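Mandelate racemase/muconate lactonizing enzyme-like protein (Rubrobacter xylanophilus DSM 9941, PDB 2QQ6) binds magnesium and belongs to the mandelate racemase/muconate lactonizing enzyme group of the enolase superfamily, probably acting as a lyase. Local coordinates at residues 280-293 with 307-321. Numbering follows the deposited sequence.
Sequences FAKRAVDYVMPDVA and LAELDYIPFAPHNVS
Three backbone hydrogen bonds tie 280-293 to 307-321: Val288 N to Pro314 O (3.1 Å), Ala316 N to Val288 O (2.9 Å) and His318 N to Pro290 O. The polar side chains meet where Asp291, with CG anti to its own N (chi1 -167°), presents OD2 near the edge of the His318 imidazole, tilted about 25° out of its plane. ND1 donates to the anti lone pair of OD2 at 2.9 Å, the carboxylate turned 61° from the ring, while OD1 caps the following helix through Ala293 N. This illustrates one parallel beta-alpha-beta unit of the enolase-type barrel: strand 287-288, helix 298-310 and the run bridged to Val288 at Phe315 set His318 at the barrel mouth, its side chain about 4 Å from the bound magnesium ion. With an alanine for Asp291, ND1 would probably lose this acceptor, and the imidazole would be likely to turn more easily. Apolar contacts run along the rest of the interface. At the far end from Asp291, Phe280 lays a ring face over Ala308, CZ to CB 3.5 Å; Pro314 CB packs against Tyr287 CD2, and Pro290 CG meets Phe315 CE1 at 3.7 Å, the two side chains roughly perpendicular.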
loop_
_atom_site.group_PDB
_atom_site.type_symbol
_atom_site.label_atom_id
_atom_site.label_comp_id
_atom_site.label_asym_id
_atom_site.label_seq_id
_atom_site.Cartn_x
_atom_site.Cartn_y
_atom_site.Cartn_z
ATOM N N PHE B 280 0.550 16.165 -9.346
ATOM C CA PHE B 280 0.672 17.202 -10.355
ATOM C C PHE B 280 -0.586 18.039 -10.421
ATOM O O PHE B 280 -0.526 19.228 -10.703
ATOM C CB PHE B 280 0.977 16.569 -11.708
ATOM C CG PHE B 280 2.276 15.833 -11.729
ATOM C CD1 PHE B 280 2.345 14.522 -12.186
ATOM C CD2 PHE B 280 3.427 16.436 -11.230
ATOM C CE1 PHE B 280 3.548 13.820 -12.138
ATOM C CE2 PHE B 280 4.622 15.748 -11.179
ATOM C CZ PHE B 280 4.686 14.438 -11.631
ATOM N N ALA B 281 -1.726 17.420 -10.145
ATOM C CA ALA B 281 -3.001 18.135 -10.156
ATOM C C ALA B 281 -2.977 19.304 -9.168
ATOM O O ALA B 281 -3.326 20.432 -9.523
ATOM C CB ALA B 281 -4.142 17.189 -9.809
ATOM N N LYS B 282 -2.564 19.026 -7.933
ATOM C CA LYS B 282 -2.487 20.053 -6.906
ATOM C C LYS B 282 -1.339 21.036 -7.117
ATOM O O LYS B 282 -1.232 22.011 -6.388
ATOM C CB LYS B 282 -2.330 19.422 -5.525
ATOM C CG LYS B 282 -3.597 18.863 -4.904
ATOM C CD LYS B 282 -3.764 17.380 -5.166
ATOM C CE LYS B 282 -4.547 16.716 -4.045
ATOM N NZ LYS B 282 -5.837 17.404 -3.786
ATOM N N ARG B 283 -0.489 20.786 -8.109
ATOM C CA ARG B 283 0.660 21.653 -8.369
ATOM C C ARG B 283 1.483 21.756 -7.076
ATOM O O ARG B 283 1.798 22.859 -6.613
ATOM C CB ARG B 283 0.204 23.063 -8.761
ATOM C CG ARG B 283 -0.784 23.174 -9.902
ATOM C CD ARG B 283 -1.388 24.584 -9.908
ATOM N NE ARG B 283 -1.849 24.974 -8.567
ATOM C CZ ARG B 283 -2.492 26.107 -8.266
ATOM N NH1 ARG B 283 -2.775 27.006 -9.212
ATOM N NH2 ARG B 283 -2.851 26.347 -7.005
ATOM N N ALA B 284 1.845 20.612 -6.504
ATOM C CA ALA B 284 2.572 20.597 -5.239
ATOM C C ALA B 284 4.085 20.477 -5.291
ATOM O O ALA B 284 4.736 20.618 -4.266
ATOM C CB ALA B 284 2.011 19.491 -4.355
ATOM N N VAL B 285 4.649 20.225 -6.466
ATOM C CA VAL B 285 6.093 20.054 -6.574
ATOM C C VAL B 285 6.781 20.849 -7.643
ATOM O O VAL B 285 6.203 21.166 -8.675
ATOM C CB VAL B 285 6.467 18.598 -6.860
ATOM C CG1 VAL B 285 5.978 17.703 -5.756
ATOM C CG2 VAL B 285 5.887 18.174 -8.181
ATOM N N ASP B 286 8.041 21.154 -7.386
ATOM C CA ASP B 286 8.866 21.845 -8.354
ATOM C C ASP B 286 9.594 20.710 -9.058
ATOM O O ASP B 286 9.888 20.792 -10.243
ATOM C CB ASP B 286 9.860 22.763 -7.652
ATOM C CG ASP B 286 9.248 24.088 -7.262
ATOM O OD1 ASP B 286 9.286 25.026 -8.095
ATOM O OD2 ASP B 286 8.721 24.188 -6.131
ATOM N N TYR B 287 9.864 19.647 -8.301
ATOM C CA TYR B 287 10.536 18.450 -8.793
ATOM C C TYR B 287 9.758 17.224 -8.362
ATOM O O TYR B 287 9.006 17.265 -7.393
ATOM C CB TYR B 287 11.932 18.306 -8.206
ATOM C CG TYR B 287 12.954 19.268 -8.738
ATOM C CD1 TYR B 287 13.001 20.587 -8.297
ATOM C CD2 TYR B 287 13.879 18.859 -9.690
ATOM C CE1 TYR B 287 13.939 21.466 -8.790
ATOM C CE2 TYR B 287 14.818 19.731 -10.189
ATOM C CZ TYR B 287 14.843 21.027 -9.738
ATOM O OH TYR B 287 15.769 21.892 -10.247
ATOM N N VAL B 288 9.964 16.122 -9.072
ATOM C CA VAL B 288 9.285 14.873 -8.757
ATOM C C VAL B 288 10.354 13.832 -8.586
ATOM O O VAL B 288 11.356 13.855 -9.297
ATOM C CB VAL B 288 8.390 14.389 -9.890
ATOM C CG1 VAL B 288 7.258 13.591 -9.315
ATOM C CG2 VAL B 288 7.889 15.548 -10.700
HETATM N N MSE B 289 10.140 12.904 -7.664
HETATM C CA MSE B 289 11.134 11.893 -7.446
HETATM C C MSE B 289 10.601 10.559 -6.980
HETATM O O MSE B 289 10.756 10.204 -5.818
HETATM C CB MSE B 289 12.146 12.403 -6.446
HETATM C CG MSE B 289 11.532 12.867 -5.167
HETATM SE SE MSE B 289 12.907 13.368 -3.847
HETATM C CE MSE B 289 12.929 11.692 -2.770
ATOM N N PRO B 290 9.959 9.797 -7.875
ATOM C CA PRO B 290 9.454 8.502 -7.431
ATOM C C PRO B 290 10.639 7.540 -7.400
ATOM O O PRO B 290 11.758 7.923 -7.748
ATOM C CB PRO B 290 8.430 8.152 -8.503
ATOM C CG PRO B 290 9.030 8.728 -9.727
ATOM C CD PRO B 290 9.550 10.078 -9.262
ATOM N N ASP B 291 10.404 6.303 -6.981
ATOM C CA ASP B 291 11.473 5.316 -6.913
ATOM C C ASP B 291 11.090 4.111 -7.773
ATOM O O ASP B 291 10.234 3.313 -7.391
ATOM C CB ASP B 291 11.684 4.901 -5.451
ATOM C CG ASP B 291 12.973 4.122 -5.229
ATOM O OD1 ASP B 291 13.150 3.060 -5.866
ATOM O OD2 ASP B 291 13.808 4.563 -4.408
ATOM N N VAL B 292 11.733 3.988 -8.932
ATOM C CA VAL B 292 11.465 2.899 -9.867
ATOM C C VAL B 292 11.296 1.518 -9.246
ATOM O O VAL B 292 10.451 0.735 -9.693
ATOM C CB VAL B 292 12.568 2.810 -10.929
ATOM C CG1 VAL B 292 12.270 1.687 -11.905
ATOM C CG2 VAL B 292 12.680 4.136 -11.656
ATOM N N ALA B 293 12.088 1.213 -8.223
ATOM C CA ALA B 293 12.000 -0.091 -7.579
ATOM C C ALA B 293 10.983 -0.106 -6.456
ATOM O O ALA B 293 10.872 -1.089 -5.718
ATOM C CB ALA B 293 13.362 -0.509 -7.044
ATOM N N LEU B 307 4.045 12.548 -17.298
ATOM C CA LEU B 307 3.002 13.385 -16.722
ATOM C C LEU B 307 3.603 14.707 -16.311
ATOM O O LEU B 307 3.047 15.762 -16.589
ATOM C CB LEU B 307 2.354 12.706 -15.519
ATOM C CG LEU B 307 1.256 11.671 -15.814
ATOM C CD1 LEU B 307 0.649 11.196 -14.494
ATOM C CD2 LEU B 307 0.166 12.273 -16.703
ATOM N N ALA B 308 4.759 14.634 -15.663
ATOM C CA ALA B 308 5.482 15.818 -15.209
ATOM C C ALA B 308 5.988 16.658 -16.382
ATOM O O ALA B 308 6.018 17.885 -16.315
ATOM C CB ALA B 308 6.648 15.394 -14.334
ATOM N N GLU B 309 6.401 15.983 -17.450
ATOM C CA GLU B 309 6.902 16.650 -18.639
ATOM C C GLU B 309 5.832 17.637 -19.070
ATOM O O GLU B 309 6.111 18.789 -19.402
ATOM C CB GLU B 309 7.152 15.609 -19.728
ATOM C CG GLU B 309 7.995 16.071 -20.919
ATOM C CD GLU B 309 7.169 16.667 -22.048
ATOM O OE1 GLU B 309 6.048 16.165 -22.298
ATOM O OE2 GLU B 309 7.652 17.622 -22.695
ATOM N N LEU B 310 4.593 17.171 -19.052
ATOM C CA LEU B 310 3.468 18.004 -19.427
ATOM C C LEU B 310 3.523 19.352 -18.735
ATOM O O LEU B 310 3.227 20.378 -19.341
ATOM C CB LEU B 310 2.161 17.306 -19.064
ATOM C CG LEU B 310 1.797 16.081 -19.900
ATOM C CD1 LEU B 310 0.554 15.407 -19.324
ATOM C CD2 LEU B 310 1.565 16.509 -21.343
ATOM N N ASP B 311 3.906 19.346 -17.463
ATOM C CA ASP B 311 3.972 20.581 -16.686
ATOM C C ASP B 311 5.336 21.240 -16.587
ATOM O O ASP B 311 5.508 22.164 -15.806
ATOM C CB ASP B 311 3.431 20.340 -15.282
ATOM C CG ASP B 311 1.944 20.581 -15.182
ATOM O OD1 ASP B 311 1.526 21.763 -15.242
ATOM O OD2 ASP B 311 1.196 19.584 -15.049
ATOM N N TYR B 312 6.284 20.773 -17.393
ATOM C CA TYR B 312 7.652 21.296 -17.416
ATOM C C TYR B 312 8.331 21.113 -16.065
ATOM O O TYR B 312 9.075 21.989 -15.605
ATOM C CB TYR B 312 7.673 22.779 -17.819
ATOM C CG TYR B 312 7.005 23.056 -19.156
ATOM C CD1 TYR B 312 6.294 24.242 -19.375
ATOM C CD2 TYR B 312 7.016 22.105 -20.169
ATOM C CE1 TYR B 312 5.602 24.461 -20.561
ATOM C CE2 TYR B 312 6.330 22.316 -21.359
ATOM C CZ TYR B 312 5.621 23.487 -21.546
ATOM O OH TYR B 312 4.906 23.653 -22.698
ATOM N N ILE B 313 8.071 19.966 -15.444
ATOM C CA ILE B 313 8.649 19.625 -14.155
ATOM C C ILE B 313 9.732 18.543 -14.248
ATOM O O ILE B 313 9.527 17.480 -14.845
ATOM C CB ILE B 313 7.565 19.159 -13.192
ATOM C CG1 ILE B 313 6.728 20.369 -12.793
ATOM C CG2 ILE B 313 8.190 18.444 -11.991
ATOM C CD1 ILE B 313 5.841 20.147 -11.605
ATOM N N PRO B 314 10.903 18.807 -13.653
ATOM C CA PRO B 314 12.036 17.879 -13.655
ATOM C C PRO B 314 11.765 16.525 -13.007
ATOM O O PRO B 314 11.088 16.434 -11.990
ATOM C CB PRO B 314 13.111 18.664 -12.915
ATOM C CG PRO B 314 12.787 20.086 -13.267
ATOM C CD PRO B 314 11.303 20.109 -13.091
ATOM N N PHE B 315 12.321 15.481 -13.613
ATOM C CA PHE B 315 12.195 14.107 -13.138
ATOM C C PHE B 315 13.516 13.654 -12.490
ATOM O O PHE B 315 14.530 13.492 -13.172
ATOM C CB PHE B 315 11.866 13.202 -14.320
ATOM C CG PHE B 315 11.766 11.748 -13.969
ATOM C CD1 PHE B 315 10.737 11.284 -13.162
ATOM C CD2 PHE B 315 12.693 10.836 -14.461
ATOM C CE1 PHE B 315 10.624 9.934 -12.864
ATOM C CE2 PHE B 315 12.590 9.485 -14.167
ATOM C CZ PHE B 315 11.559 9.034 -13.366
ATOM N N ALA B 316 13.504 13.450 -11.178
ATOM C CA ALA B 316 14.708 13.038 -10.465
ATOM C C ALA B 316 14.373 11.939 -9.475
ATOM O O ALA B 316 14.235 12.188 -8.287
ATOM C CB ALA B 316 15.302 14.229 -9.737
ATOM N N PRO B 317 14.270 10.699 -9.953
ATOM C CA PRO B 317 13.940 9.551 -9.109
ATOM C C PRO B 317 14.792 9.344 -7.860
ATOM O O PRO B 317 15.979 9.661 -7.832
ATOM C CB PRO B 317 14.033 8.378 -10.079
ATOM C CG PRO B 317 15.087 8.819 -11.029
ATOM C CD PRO B 317 14.723 10.259 -11.283
ATOM N N HIS B 318 14.145 8.807 -6.828
ATOM C CA HIS B 318 14.760 8.498 -5.538
ATOM C C HIS B 318 15.367 7.108 -5.745
ATOM O O HIS B 318 14.719 6.224 -6.298
ATOM C CB HIS B 318 13.656 8.501 -4.455
ATOM C CG HIS B 318 14.110 8.100 -3.080
ATOM N ND1 HIS B 318 13.883 6.842 -2.557
ATOM C CD2 HIS B 318 14.722 8.806 -2.099
ATOM C CE1 HIS B 318 14.333 6.795 -1.317
ATOM N NE2 HIS B 318 14.848 7.973 -1.014
ATOM N N ASN B 319 16.611 6.924 -5.328
ATOM C CA ASN B 319 17.290 5.650 -5.511
ATOM C C ASN B 319 17.974 5.199 -4.239
ATOM O O ASN B 319 18.755 5.944 -3.648
ATOM C CB ASN B 319 18.345 5.780 -6.613
ATOM C CG ASN B 319 18.950 4.447 -7.017
ATOM O OD1 ASN B 319 19.338 3.636 -6.176
ATOM N ND2 ASN B 319 19.043 4.219 -8.317
ATOM N N VAL B 320 17.702 3.966 -3.833
ATOM C CA VAL B 320 18.308 3.424 -2.628
ATOM C C VAL B 320 18.646 1.953 -2.848
ATOM O O VAL B 320 18.666 1.156 -1.908
ATOM C CB VAL B 320 17.342 3.575 -1.434
ATOM C CG1 VAL B 320 16.240 2.538 -1.513
ATOM C CG2 VAL B 320 18.096 3.478 -0.146
ATOM N N SER B 321 18.916 1.593 -4.098
ATOM C CA SER B 321 19.235 0.208 -4.427
ATOM C C SER B 321 20.665 0.011 -4.913
ATOM O O SER B 321 21.410 0.972 -5.101
ATOM C CB SER B 321 18.250 -0.317 -5.475
ATOM O OG SER B 321 16.929 -0.295 -4.966
#